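Local structure of 2-nitrobenzoate nitroreductase (Pseudomonas fluorescens, 4Z85) at residues A[28-42]-A[76-90]. The protein is a 2-nitrobenzoate nitroreductase of the flavoredoxin family that probably works with bound FMN as its redox cofactor. Numbering follows the deposited sequence.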
ATOM      1  N   ALA A  28       7.041   5.020   2.014  1.00 14.88           N
ATOM      2  CA  ALA A  28       7.933   5.698   1.079  1.00 16.79           C
ATOM      3  C   ALA A  28       8.575   6.878   1.800  1.00 19.35           C
ATOM      4  O   ALA A  28       7.902   7.863   2.085  1.00 18.15           O
ATOM      5  CB  ALA A  28       7.167   6.175  -0.162  1.00 19.15           C
ATOM      6  N   LEU A  29       9.862   6.773   2.113  1.00 17.76           N
ATOM      7  CA  LEU A  29      10.567   7.911   2.695  1.00 18.55           C
ATOM      8  C   LEU A  29      11.165   8.684   1.525  1.00 17.10           C
ATOM      9  O   LEU A  29      12.173   8.293   0.969  1.00 19.31           O
ATOM     10  CB  LEU A  29      11.626   7.439   3.694  1.00 20.55           C
ATOM     11  CG  LEU A  29      12.510   8.497   4.354  1.00 24.32           C
ATOM     12  CD1 LEU A  29      11.679   9.654   4.883  1.00 23.89           C
ATOM     13  CD2 LEU A  29      13.304   7.820   5.470  1.00 26.07           C
ATOM     14  N   VAL A  30      10.476   9.742   1.132  1.00 19.86           N
ATOM     15  CA  VAL A  30      10.798  10.487  -0.083  1.00 18.82           C
ATOM     16  C   VAL A  30      11.849  11.542   0.202  1.00 20.80           C
ATOM     17  O   VAL A  30      11.641  12.408   1.064  1.00 22.56           O
ATOM     18  CB  VAL A  30       9.536  11.137  -0.664  1.00 20.85           C
ATOM     19  CG1 VAL A  30       9.860  11.972  -1.909  1.00 22.44           C
ATOM     20  CG2 VAL A  30       8.500  10.055  -1.008  1.00 19.06           C
ATOM     21  N   THR A  31      12.970  11.457  -0.513  1.00 22.67           N
ATOM     22  CA  THR A  31      13.917  12.569  -0.548  1.00 24.74           C
ATOM     23  C   THR A  31      13.722  13.362  -1.840  1.00 26.73           C
ATOM     24  O   THR A  31      13.484  12.791  -2.920  1.00 25.27           O
ATOM     25  CB  THR A  31      15.392  12.107  -0.419  1.00 23.71           C
ATOM     26  OG1 THR A  31      15.651  10.978  -1.261  1.00 25.03           O
ATOM     27  CG2 THR A  31      15.714  11.744   1.030  1.00 24.53           C
ATOM     28  N   SER A  32      13.791  14.686  -1.705  1.00 24.11           N
ATOM     29  CA  SER A  32      13.583  15.588  -2.832  1.00 26.83           C
ATOM     30  C   SER A  32      14.483  16.811  -2.649  1.00 30.27           C
ATOM     31  O   SER A  32      15.011  17.021  -1.563  1.00 30.88           O
ATOM     32  CB  SER A  32      12.108  15.988  -2.939  1.00 25.91           C
ATOM     33  OG  SER A  32      11.615  16.548  -1.733  1.00 29.45           O
ATOM     34  N   LEU A  33      14.676  17.596  -3.708  1.00 28.97           N
ATOM     35  CA  LEU A  33      15.504  18.806  -3.623  1.00 33.39           C
ATOM     36  C   LEU A  33      14.706  20.077  -3.893  1.00 32.80           C
ATOM     37  O   LEU A  33      13.900  20.119  -4.821  1.00 34.14           O
ATOM     38  CB  LEU A  33      16.667  18.723  -4.610  1.00 29.61           C
ATOM     39  CG  LEU A  33      17.721  17.645  -4.394  1.00 30.16           C
ATOM     40  CD1 LEU A  33      18.698  17.641  -5.561  1.00 36.20           C
ATOM     41  CD2 LEU A  33      18.446  17.888  -3.083  1.00 35.61           C
ATOM     42  N   ASN A  34      14.933  21.121  -3.097  1.00 36.47           N
ATOM     43  CA  ASN A  34      14.279  22.402  -3.361  1.00 39.83           C
ATOM     44  C   ASN A  34      15.100  23.269  -4.323  1.00 39.46           C
ATOM     45  O   ASN A  34      16.082  22.801  -4.907  1.00 39.59           O
ATOM     46  CB  ASN A  34      14.004  23.169  -2.058  1.00 39.06           C
ATOM     47  CG  ASN A  34      15.271  23.656  -1.362  1.00 42.24           C
ATOM     48  OD1 ASN A  34      16.387  23.473  -1.842  1.00 45.82           O
ATOM     49  ND2 ASN A  34      15.088  24.302  -0.220  1.00 46.46           N
ATOM     50  N   SER A  35      14.689  24.528  -4.477  1.00 45.93           N
ATOM     51  CA  SER A  35      15.329  25.470  -5.401  1.00 48.73           C
ATOM     52  C   SER A  35      16.816  25.653  -5.137  1.00 49.65           C
ATOM     53  O   SER A  35      17.591  25.907  -6.055  1.00 55.46           O
ATOM     54  CB  SER A  35      14.652  26.839  -5.321  1.00 48.28           C
ATOM     55  OG  SER A  35      13.268  26.750  -5.587  1.00 55.00           O
ATOM     56  N   GLU A  36      17.203  25.523  -3.874  1.00 50.14           N
ATOM     57  CA  GLU A  36      18.549  25.860  -3.433  1.00 49.33           C
ATOM     58  C   GLU A  36      19.455  24.640  -3.311  1.00 50.65           C
ATOM     59  O   GLU A  36      20.615  24.760  -2.916  1.00 53.76           O
ATOM     60  CB  GLU A  36      18.472  26.587  -2.091  1.00 54.23           C
ATOM     61  CG  GLU A  36      17.291  27.542  -1.999  1.00 53.99           C
ATOM     62  CD  GLU A  36      16.693  27.613  -0.604  1.00 64.01           C
ATOM     63  OE1 GLU A  36      17.130  26.845   0.285  1.00 63.06           O
ATOM     64  OE2 GLU A  36      15.775  28.437  -0.400  1.00 72.76           O
ATOM     65  N   GLY A  37      18.926  23.465  -3.644  1.00 49.16           N
ATOM     66  CA  GLY A  37      19.699  22.236  -3.547  1.00 43.71           C
ATOM     67  C   GLY A  37      19.603  21.601  -2.171  1.00 37.18           C
ATOM     68  O   GLY A  37      20.303  20.633  -1.870  1.00 41.91           O
ATOM     69  N   LEU A  38      18.735  22.161  -1.335  1.00 38.17           N
ATOM     70  CA  LEU A  38      18.463  21.621  -0.007  1.00 41.92           C
ATOM     71  C   LEU A  38      17.644  20.336  -0.126  1.00 38.54           C
ATOM     72  O   LEU A  38      16.700  20.277  -0.910  1.00 37.60           O
ATOM     73  CB  LEU A  38      17.721  22.656   0.843  1.00 41.77           C
ATOM     74  CG  LEU A  38      17.521  22.427   2.337  1.00 44.54           C
ATOM     75  CD1 LEU A  38      18.603  23.153   3.119  1.00 50.71           C
ATOM     76  CD2 LEU A  38      16.140  22.906   2.764  1.00 50.07           C
ATOM     77  N   CYS A  39      17.997  19.316   0.649  1.00 36.19           N
ATOM     78  CA  CYS A  39      17.288  18.040   0.564  1.00 33.76           C
ATOM     79  C   CYS A  39      16.230  17.886   1.651  1.00 34.04           C
ATOM     80  O   CYS A  39      16.539  17.874   2.846  1.00 37.34           O
ATOM     81  CB  CYS A  39      18.267  16.871   0.639  1.00 30.67           C
ATOM     82  SG  CYS A  39      17.472  15.219   0.463  1.00 35.08           S
ATOM     83  N   ASN A  40      14.979  17.752   1.225  1.00 29.83           N
ATOM     84  CA  ASN A  40      13.888  17.482   2.141  1.00 29.67           C
ATOM     85  C   ASN A  40      13.628  15.981   2.182  1.00 27.81           C
ATOM     86  O   ASN A  40      13.899  15.270   1.212  1.00 27.91           O
ATOM     87  CB  ASN A  40      12.628  18.238   1.727  1.00 31.81           C
ATOM     88  CG  ASN A  40      12.755  19.739   1.933  1.00 33.96           C
ATOM     89  OD1 ASN A  40      12.698  20.517   0.978  1.00 32.98           O
ATOM     90  ND2 ASN A  40      12.915  20.151   3.183  1.00 37.31           N
ATOM     91  N   ALA A  41      13.139  15.507   3.324  1.00 28.94           N
ATOM     92  CA  ALA A  41      12.812  14.093   3.495  1.00 27.11           C
ATOM     93  C   ALA A  41      11.486  13.988   4.228  1.00 26.32           C
ATOM     94  O   ALA A  41      11.269  14.677   5.224  1.00 26.62           O
ATOM     95  CB  ALA A  41      13.911  13.377   4.251  1.00 26.68           C
ATOM     96  N   ALA A  42      10.571  13.163   3.722  1.00 23.79           N
ATOM     97  CA  ALA A  42       9.268  13.039   4.371  1.00 23.86           C
ATOM     98  C   ALA A  42       8.689  11.657   4.085  1.00 21.25           C
ATOM     99  O   ALA A  42       8.758  11.190   2.952  1.00 21.93           O
ATOM    100  CB  ALA A  42       8.317  14.117   3.902  1.00 26.24           C
ATOM    101  N   ASP A  76       7.265  20.286   1.899  1.00 33.84           N
ATOM    102  CA  ASP A  76       7.705  20.860   0.626  1.00 35.20           C
ATOM    103  C   ASP A  76       7.852  19.827  -0.477  1.00 35.66           C
ATOM    104  O   ASP A  76       8.278  20.151  -1.590  1.00 33.01           O
ATOM    105  CB  ASP A  76       9.057  21.546   0.807  1.00 38.81           C
ATOM    106  CG  ASP A  76       9.033  22.615   1.869  1.00 45.66           C
ATOM    107  OD1 ASP A  76       8.342  23.634   1.661  1.00 47.45           O
ATOM    108  OD2 ASP A  76       9.708  22.435   2.908  1.00 50.09           O
ATOM    109  N   THR A  77       7.545  18.575  -0.154  1.00 31.51           N
ATOM    110  CA  THR A  77       7.784  17.466  -1.072  1.00 27.66           C
ATOM    111  C   THR A  77       7.187  17.713  -2.456  1.00 26.30           C
ATOM    112  O   THR A  77       7.867  17.540  -3.480  1.00 29.97           O
ATOM    113  CB  THR A  77       7.201  16.167  -0.509  1.00 30.80           C
ATOM    114  OG1 THR A  77       7.653  15.997   0.840  1.00 33.36           O
ATOM    115  CG2 THR A  77       7.628  14.967  -1.354  1.00 28.08           C
ATOM    116  N   LEU A  78       5.927  18.130  -2.480  0.71 26.96           N
ATOM    117  CA  LEU A  78       5.196  18.301  -3.729  0.71 28.29           C
ATOM    118  C   LEU A  78       5.838  19.358  -4.626  0.71 27.69           C
ATOM    119  O   LEU A  78       6.014  19.135  -5.817  0.71 27.35           O
ATOM    120  CB  LEU A  78       3.738  18.665  -3.450  0.71 27.87           C
ATOM    121  CG  LEU A  78       2.787  18.625  -4.644  0.71 28.05           C
ATOM    122  CD1 LEU A  78       2.857  17.267  -5.332  0.71 28.98           C
ATOM    123  CD2 LEU A  78       1.358  18.932  -4.213  0.71 30.18           C
ATOM    124  N   LYS A  79       6.194  20.504  -4.055  1.00 30.91           N
ATOM    125  CA  LYS A  79       6.816  21.566  -4.843  1.00 26.39           C
ATOM    126  C   LYS A  79       8.180  21.137  -5.389  1.00 29.04           C
ATOM    127  O   LYS A  79       8.512  21.419  -6.542  1.00 30.93           O
ATOM    128  CB  LYS A  79       6.948  22.841  -4.000  1.00 34.35           C
ATOM    129  CG  LYS A  79       7.511  24.039  -4.756  1.00 39.27           C
ATOM    130  CD  LYS A  79       7.428  25.303  -3.903  1.00 43.32           C
ATOM    131  CE  LYS A  79       7.842  26.533  -4.685  1.00 48.47           C
ATOM    132  NZ  LYS A  79       7.716  27.761  -3.856  1.00 57.49           N
ATOM    133  N   ASN A  80       8.964  20.441  -4.570  1.00 26.93           N
ATOM    134  CA  ASN A  80      10.263  19.930  -5.001  1.00 26.84           C
ATOM    135  C   ASN A  80      10.131  18.946  -6.167  1.00 28.39           C
ATOM    136  O   ASN A  80      10.922  18.962  -7.122  1.00 28.87           O
ATOM    137  CB  ASN A  80      10.981  19.236  -3.842  1.00 31.32           C
ATOM    138  CG  ASN A  80      11.348  20.185  -2.712  1.00 34.37           C
ATOM    139  OD1 ASN A  80      11.150  21.400  -2.804  1.00 32.23           O
ATOM    140  ND2 ASN A  80      11.888  19.624  -1.627  1.00 31.65           N
ATOM    141  N   ILE A  81       9.116  18.086  -6.078  1.00 25.95           N
ATOM    142  CA  ILE A  81       8.878  17.107  -7.131  1.00 21.22           C
ATOM    143  C   ILE A  81       8.398  17.795  -8.415  1.00 25.47           C
ATOM    144  O   ILE A  81       8.830  17.448  -9.516  1.00 27.40           O
ATOM    145  CB  ILE A  81       7.848  16.039  -6.681  1.00 22.72           C
ATOM    146  CG1 ILE A  81       8.495  15.091  -5.670  1.00 26.08           C
ATOM    147  CG2 ILE A  81       7.302  15.276  -7.893  1.00 24.36           C
ATOM    148  CD1 ILE A  81       7.514  14.093  -5.041  1.00 23.47           C
ATOM    149  N   ILE A  82       7.508  18.768  -8.267  1.00 25.88           N
ATOM    150  CA  ILE A  82       7.000  19.532  -9.408  1.00 31.76           C
ATOM    151  C   ILE A  82       8.129  20.250 -10.131  1.00 28.88           C
ATOM    152  O   ILE A  82       8.228  20.201 -11.363  1.00 31.08           O
ATOM    153  CB  ILE A  82       5.945  20.556  -8.969  1.00 28.12           C
ATOM    154  CG1 ILE A  82       4.658  19.841  -8.574  1.00 30.19           C
ATOM    155  CG2 ILE A  82       5.667  21.562 -10.081  1.00 30.83           C
ATOM    156  CD1 ILE A  82       3.611  20.741  -7.965  1.00 29.91           C
ATOM    157  N   GLU A  83       9.002  20.880  -9.357  1.00 29.17           N
ATOM    158  CA  GLU A  83      10.097  21.662  -9.915  1.00 32.56           C
ATOM    159  C   GLU A  83      11.167  20.795 -10.564  1.00 34.21           C
ATOM    160  O   GLU A  83      11.628  21.105 -11.662  1.00 34.15           O
ATOM    161  CB  GLU A  83      10.725  22.540  -8.831  1.00 33.43           C
ATOM    162  CG  GLU A  83       9.804  23.645  -8.328  1.00 37.20           C
ATOM    163  CD  GLU A  83      10.395  24.440  -7.171  1.00 45.97           C
ATOM    164  OE1 GLU A  83      11.355  23.959  -6.525  1.00 43.66           O
ATOM    165  OE2 GLU A  83       9.894  25.557  -6.911  1.00 47.84           O
ATOM    166  N   ARG A  84      11.558  19.702  -9.907  1.00 29.10           N
ATOM    167  CA  ARG A  84      12.671  18.908 -10.428  1.00 30.03           C
ATOM    168  C   ARG A  84      12.237  17.712 -11.288  1.00 28.65           C
ATOM    169  O   ARG A  84      13.044  17.170 -12.042  1.00 31.37           O
ATOM    170  CB  ARG A  84      13.538  18.409  -9.275  1.00 32.78           C
ATOM    171  CG  ARG A  84      14.072  19.502  -8.371  1.00 36.97           C
ATOM    172  CD  ARG A  84      15.547  19.702  -8.610  1.00 41.11           C
ATOM    173  NE  ARG A  84      16.132  20.672  -7.690  1.00 41.36           N
ATOM    174  CZ  ARG A  84      17.437  20.888  -7.582  1.00 41.63           C
ATOM    175  NH1 ARG A  84      18.282  20.197  -8.333  1.00 42.28           N
ATOM    176  NH2 ARG A  84      17.897  21.788  -6.722  1.00 42.08           N
ATOM    177  N   GLU A  85      10.972  17.305 -11.159  1.00 26.83           N
ATOM    178  CA  GLU A  85      10.429  16.130 -11.849  1.00 27.27           C
ATOM    179  C   GLU A  85      11.243  14.881 -11.523  1.00 25.63           C
ATOM    180  O   GLU A  85      11.267  13.912 -12.292  1.00 23.24           O
ATOM    181  CB  GLU A  85      10.372  16.378 -13.360  1.00 27.06           C
ATOM    182  CG  GLU A  85       9.582  17.637 -13.682  1.00 29.56           C
ATOM    183  CD  GLU A  85       9.479  17.918 -15.166  1.00 37.27           C
ATOM    184  OE1 GLU A  85       9.604  16.966 -15.970  1.00 39.74           O
ATOM    185  OE2 GLU A  85       9.268  19.098 -15.520  1.00 38.13           O
ATOM    186  N   GLN A  86      11.900  14.917 -10.366  1.00 26.30           N
ATOM    187  CA  GLN A  86      12.722  13.818  -9.890  1.00 29.33           C
ATOM    188  C   GLN A  86      12.587  13.685  -8.390  1.00 25.97           C
ATOM    189  O   GLN A  86      12.366  14.684  -7.701  1.00 25.99           O
ATOM    190  CB  GLN A  86      14.202  14.030 -10.213  1.00 30.81           C
ATOM    191  CG  GLN A  86      14.545  14.406 -11.619  1.00 37.10           C
ATOM    192  CD  GLN A  86      16.043  14.531 -11.797  1.00 34.48           C
ATOM    193  OE1 GLN A  86      16.780  14.710 -10.826  1.00 40.13           O
ATOM    194  NE2 GLN A  86      16.502  14.422 -13.030  1.00 43.25           N
ATOM    195  N   PHE A  87      12.747  12.461  -7.892  1.00 25.99           N
ATOM    196  CA  PHE A  87      12.812  12.233  -6.443  1.00 25.13           C
ATOM    197  C   PHE A  87      13.227  10.807  -6.150  1.00 21.39           C
ATOM    198  O   PHE A  87      13.273   9.960  -7.059  1.00 22.57           O
ATOM    199  CB  PHE A  87      11.475  12.554  -5.752  1.00 25.69           C
ATOM    200  CG  PHE A  87      10.299  11.758  -6.261  1.00 22.53           C
ATOM    201  CD1 PHE A  87       9.650  12.123  -7.433  1.00 21.05           C
ATOM    202  CD2 PHE A  87       9.811  10.673  -5.540  1.00 22.46           C
ATOM    203  CE1 PHE A  87       8.555  11.409  -7.894  1.00 20.55           C
ATOM    204  CE2 PHE A  87       8.713   9.958  -5.991  1.00 19.95           C
ATOM    205  CZ  PHE A  87       8.085  10.320  -7.171  1.00 20.86           C
ATOM    206  N   VAL A  88      13.554  10.544  -4.885  1.00 23.46           N
ATOM    207  CA  VAL A  88      13.929   9.189  -4.495  1.00 21.28           C
ATOM    208  C   VAL A  88      12.944   8.649  -3.485  1.00 20.88           C
ATOM    209  O   VAL A  88      12.600   9.336  -2.523  1.00 20.54           O
ATOM    210  CB  VAL A  88      15.340   9.115  -3.886  1.00 21.81           C
ATOM    211  CG1 VAL A  88      15.600   7.729  -3.255  1.00 21.25           C
ATOM    212  CG2 VAL A  88      16.397   9.428  -4.946  1.00 24.72           C
ATOM    213  N   VAL A  89      12.489   7.424  -3.723  1.00 18.85           N
ATOM    214  CA  VAL A  89      11.760   6.696  -2.688  1.00 17.91           C
ATOM    215  C   VAL A  89      12.736   5.795  -1.929  1.00 15.59           C
ATOM    216  O   VAL A  89      13.272   4.844  -2.467  1.00 19.88           O
ATOM    217  CB  VAL A  89      10.610   5.852  -3.281  1.00 17.57           C
ATOM    218  CG1 VAL A  89       9.962   4.996  -2.186  1.00 19.86           C
ATOM    219  CG2 VAL A  89       9.571   6.757  -3.931  1.00 18.75           C
ATOM    220  N   ASN A  90      12.967   6.110  -0.665  1.00 18.81           N
ATOM    221  CA  ASN A  90      13.816   5.297   0.187  1.00 19.58           C
ATOM    222  C   ASN A  90      12.940   4.363   0.976  1.00 17.97           C
ATOM    223  O   ASN A  90      11.994   4.818   1.619  1.00 19.16           O
ATOM    224  CB  ASN A  90      14.633   6.150   1.160  1.00 20.63           C
ATOM    225  CG  ASN A  90      15.504   7.164   0.459  1.00 22.49           C
ATOM    226  OD1 ASN A  90      16.627   6.848   0.059  1.00 24.19           O
ATOM    227  ND2 ASN A  90      14.994   8.380   0.300  1.00 21.03           N
TER
HETATM  228  O   HOH W   1      10.849  15.134   0.197  1.00 27.93           O
HETATM  229  O   HOH W   2      12.980  16.869  -6.186  1.00 29.05           O
HETATM  230  O   HOH W   3      13.343  22.210  -6.580  1.00 37.35           O
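N80 shows how a single side-chain amide can tie a helix to a β-hairpin. Its ND2 donates to S32 OG at 3.1 Å and to N40 OD1 at 2.9 Å, both in its amide plane, N40 meeting it with a lone pair. S32 OG, set between its backbone N and carbonyl carbon (chi1 55°) to face N80, also hydrogen-bonds a water donating to V30 O, while N40 ND2 hydrogen-bonds E113 OE1. One helical turn on, R84 NH2 donates to N34 O at 2.8 Å, nearly along the C=O axis; G37 N of the type I turn also reaches that oxygen, and L33 CB lies over one guanidinium face, toward its rim.

Antiparallel pairing of strands 28-33 and 86-90 closes the six-stranded barrel of this flavin reductase-like domain, with helix 77-84 leading directly into strand 86-90. L29 pairs with N90 and T31 with V88 through backbone bonds. L29 O accepts from N90 N at 2.8 Å and N90 ND2 at 2.9 Å, from opposite faces of its plane, and the same ND2 reaches T31 OG1 at 3.1 Å. That hydroxyl also bonds P130 O, and N90 OD1 accepts from I132 N. V30 CG1 packs against T77 CG2 (3.8 Å) and F87.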